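Local coordinates for protein glutathione S-transferase (Vibrio parahaemolyticus, PDB 7MIQ) that probably catalyses the conjugation of glutathione to electrophilic compounds, as a dimeric glutathione S-transferase of the Gtt2 class, at residues 95-100 / 154-159. Residues are numbered along the deposited sequence; the frame is centred on the assembly and turned at random.
Sequences EMWHRV and YIATDQ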
loop_
_atom_site.group_PDB
_atom_site.type_symbol
_atom_site.label_atom_id
_atom_site.label_comp_id
_atom_site.label_asym_id
_atom_site.label_seq_id
_atom_site.Cartn_x
_atom_site.Cartn_y
_atom_site.Cartn_z
ATOM N N GLU A 95 -7.500 -6.167 1.838
ATOM C CA GLU A 95 -6.118 -5.716 1.984
ATOM C C GLU A 95 -5.222 -6.346 0.927
ATOM O O GLU A 95 -4.416 -5.653 0.292
ATOM C CB GLU A 95 -5.600 -6.046 3.386
ATOM C CG GLU A 95 -4.249 -5.415 3.717
ATOM C CD GLU A 95 -4.356 -3.930 3.992
ATOM O OE1 GLU A 95 -5.246 -3.535 4.775
ATOM O OE2 GLU A 95 -3.559 -3.159 3.421
ATOM N N MET A 96 -5.363 -7.658 0.715
ATOM C CA MET A 96 -4.546 -8.350 -0.278
ATOM C C MET A 96 -4.771 -7.787 -1.676
ATOM O O MET A 96 -3.820 -7.387 -2.359
ATOM C CB MET A 96 -4.850 -9.849 -0.251
ATOM C CG MET A 96 -4.305 -10.603 -1.452
ATOM S SD MET A 96 -4.661 -12.373 -1.399
ATOM C CE MET A 96 -6.451 -12.387 -1.383
ATOM N N TRP A 97 -6.028 -7.757 -2.127
ATOM C CA TRP A 97 -6.294 -7.329 -3.498
ATOM C C TRP A 97 -6.088 -5.830 -3.681
ATOM O O TRP A 97 -5.736 -5.389 -4.783
ATOM C CB TRP A 97 -7.707 -7.734 -3.914
ATOM C CG TRP A 97 -7.766 -9.160 -4.372
ATOM C CD1 TRP A 97 -8.227 -10.233 -3.669
ATOM C CD2 TRP A 97 -7.313 -9.668 -5.633
ATOM N NE1 TRP A 97 -8.098 -11.380 -4.420
ATOM C CE2 TRP A 97 -7.542 -11.058 -5.630
ATOM C CE3 TRP A 97 -6.741 -9.079 -6.766
ATOM C CZ2 TRP A 97 -7.221 -11.869 -6.718
ATOM C CZ3 TRP A 97 -6.423 -9.887 -7.847
ATOM C CH2 TRP A 97 -6.664 -11.266 -7.814
ATOM N N HIS A 98 -6.302 -5.028 -2.633
ATOM C CA HIS A 98 -6.011 -3.603 -2.753
ATOM C C HIS A 98 -4.539 -3.383 -3.063
ATOM O O HIS A 98 -4.196 -2.610 -3.961
ATOM C CB HIS A 98 -6.403 -2.848 -1.478
ATOM C CG HIS A 98 -6.882 -1.453 -1.735
ATOM N ND1 HIS A 98 -7.310 -0.612 -0.729
ATOM C CD2 HIS A 98 -7.011 -0.754 -2.888
ATOM C CE1 HIS A 98 -7.676 0.547 -1.250
ATOM N NE2 HIS A 98 -7.508 0.486 -2.560
ATOM N N ARG A 99 -3.657 -4.089 -2.355
ATOM C CA ARG A 99 -2.224 -3.913 -2.562
ATOM C C ARG A 99 -1.782 -4.460 -3.915
ATOM O O ARG A 99 -0.913 -3.872 -4.572
ATOM C CB ARG A 99 -1.459 -4.579 -1.419
ATOM C CG ARG A 99 -1.627 -3.820 -0.114
ATOM C CD ARG A 99 -1.026 -4.516 1.092
ATOM N NE ARG A 99 -0.979 -3.572 2.204
ATOM C CZ ARG A 99 0.040 -2.756 2.442
ATOM N NH1 ARG A 99 1.155 -2.818 1.734
ATOM N NH2 ARG A 99 -0.067 -1.848 3.409
ATOM N N VAL A 100 -2.369 -5.575 -4.349
ATOM C CA VAL A 100 -2.047 -6.121 -5.668
ATOM C C VAL A 100 -2.442 -5.133 -6.760
ATOM O O VAL A 100 -1.645 -4.814 -7.652
ATOM C CB VAL A 100 -2.730 -7.487 -5.864
ATOM C CG1 VAL A 100 -2.643 -7.919 -7.313
ATOM C CG2 VAL A 100 -2.091 -8.533 -4.958
ATOM N N TYR A 154 -16.722 -8.944 -7.997
ATOM C CA TYR A 154 -15.895 -7.776 -7.742
ATOM C C TYR A 154 -14.464 -8.236 -7.484
ATOM O O TYR A 154 -14.178 -9.432 -7.418
ATOM C CB TYR A 154 -16.470 -6.955 -6.581
ATOM C CG TYR A 154 -17.852 -6.414 -6.906
ATOM C CD1 TYR A 154 -18.003 -5.267 -7.673
ATOM C CD2 TYR A 154 -19.002 -7.069 -6.476
ATOM C CE1 TYR A 154 -19.258 -4.772 -7.987
ATOM C CE2 TYR A 154 -20.265 -6.583 -6.788
ATOM C CZ TYR A 154 -20.383 -5.433 -7.544
ATOM O OH TYR A 154 -21.628 -4.936 -7.860
ATOM N N ILE A 155 -13.543 -7.278 -7.362
ATOM C CA ILE A 155 -12.126 -7.636 -7.376
ATOM C C ILE A 155 -11.742 -8.397 -6.111
ATOM O O ILE A 155 -11.185 -9.500 -6.177
ATOM C CB ILE A 155 -11.249 -6.388 -7.569
ATOM C CG1 ILE A 155 -11.524 -5.753 -8.937
ATOM C CG2 ILE A 155 -9.783 -6.764 -7.456
ATOM C CD1 ILE A 155 -10.727 -4.484 -9.193
ATOM N N ALA A 156 -12.022 -7.819 -4.942
ATOM C CA ALA A 156 -11.508 -8.384 -3.696
ATOM C C ALA A 156 -12.381 -9.521 -3.179
ATOM O O ALA A 156 -11.863 -10.513 -2.652
ATOM C CB ALA A 156 -11.392 -7.291 -2.631
ATOM N N THR A 157 -13.701 -9.372 -3.287
ATOM C CA THR A 157 -14.670 -10.333 -2.767
ATOM C C THR A 157 -15.838 -10.400 -3.747
ATOM O O THR A 157 -15.775 -9.862 -4.858
ATOM C CB THR A 157 -15.162 -9.936 -1.366
ATOM O OG1 THR A 157 -15.885 -8.705 -1.452
ATOM C CG2 THR A 157 -14.002 -9.766 -0.383
ATOM N N ASP A 158 -16.922 -11.054 -3.329
ATOM C CA ASP A 158 -18.163 -11.025 -4.094
ATOM C C ASP A 158 -18.985 -9.768 -3.844
ATOM O O ASP A 158 -20.063 -9.628 -4.431
ATOM C CB ASP A 158 -18.999 -12.271 -3.794
ATOM C CG ASP A 158 -18.450 -13.511 -4.470
ATOM O OD1 ASP A 158 -18.150 -13.439 -5.682
ATOM O OD2 ASP A 158 -18.297 -14.544 -3.788
ATOM N N GLN A 159 -18.509 -8.854 -3.003
ATOM C CA GLN A 159 -19.201 -7.602 -2.742
ATOM C C GLN A 159 -18.341 -6.432 -3.198
ATOM O O GLN A 159 -17.107 -6.496 -3.163
ATOM C CB GLN A 159 -19.547 -7.445 -1.254
ATOM C CG GLN A 159 -20.727 -8.288 -0.786
ATOM C CD GLN A 159 -20.401 -9.764 -0.697
ATOM O OE1 GLN A 159 -19.453 -10.164 -0.019
ATOM N NE2 GLN A 159 -21.184 -10.585 -1.387
#
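Trp97 carries the whole apolar contact, meeting Ile155 and Ala156 of the loop. Its indole bears on Ile155 through one carbon of the six-membered ring, CE3, which lies 3.9 Å from the branch methyl CG2 of Ile155. Nearer the helix, CB of Trp97 packs on CB of Ala156 at 3.9 Å, and Ala156 CA approaches the indole obliquely, 3.8 Å from CD1 of Trp97. These two residues have the closest CA atoms of the segments, 5.3 Å apart.

With CG anti to the carbonyl carbon and beside the backbone N (chi1 -83°), the indole of Trp97 turns one face to the carbonyl of Ile155. Ile155 O sits 3.8 Å above the indole plane, displaced toward the rim, and no hydrogen bond crosses between the segments. That carbonyl is instead satisfied by Arg148 NE, from helix 127-151, whose side chain also touches Trp97.

In the all-helical C-terminal domain of the glutathione S-transferase fold, the contact joins helix 88-114 to the loop linking helices 127-151 and 162-177. Ile155 N bonds to Asp164 OD1 near the start of the latter helix.

Within the loop, Gln159 N donates to Thr157 OG1 (3.1 Å) with an N-H...O angle of 160°, an ST turn. On the helix, Arg99 NE donates to the anti lone pair of Glu95 OE2 at 2.9 Å, a hydrogen bond within a salt bridge.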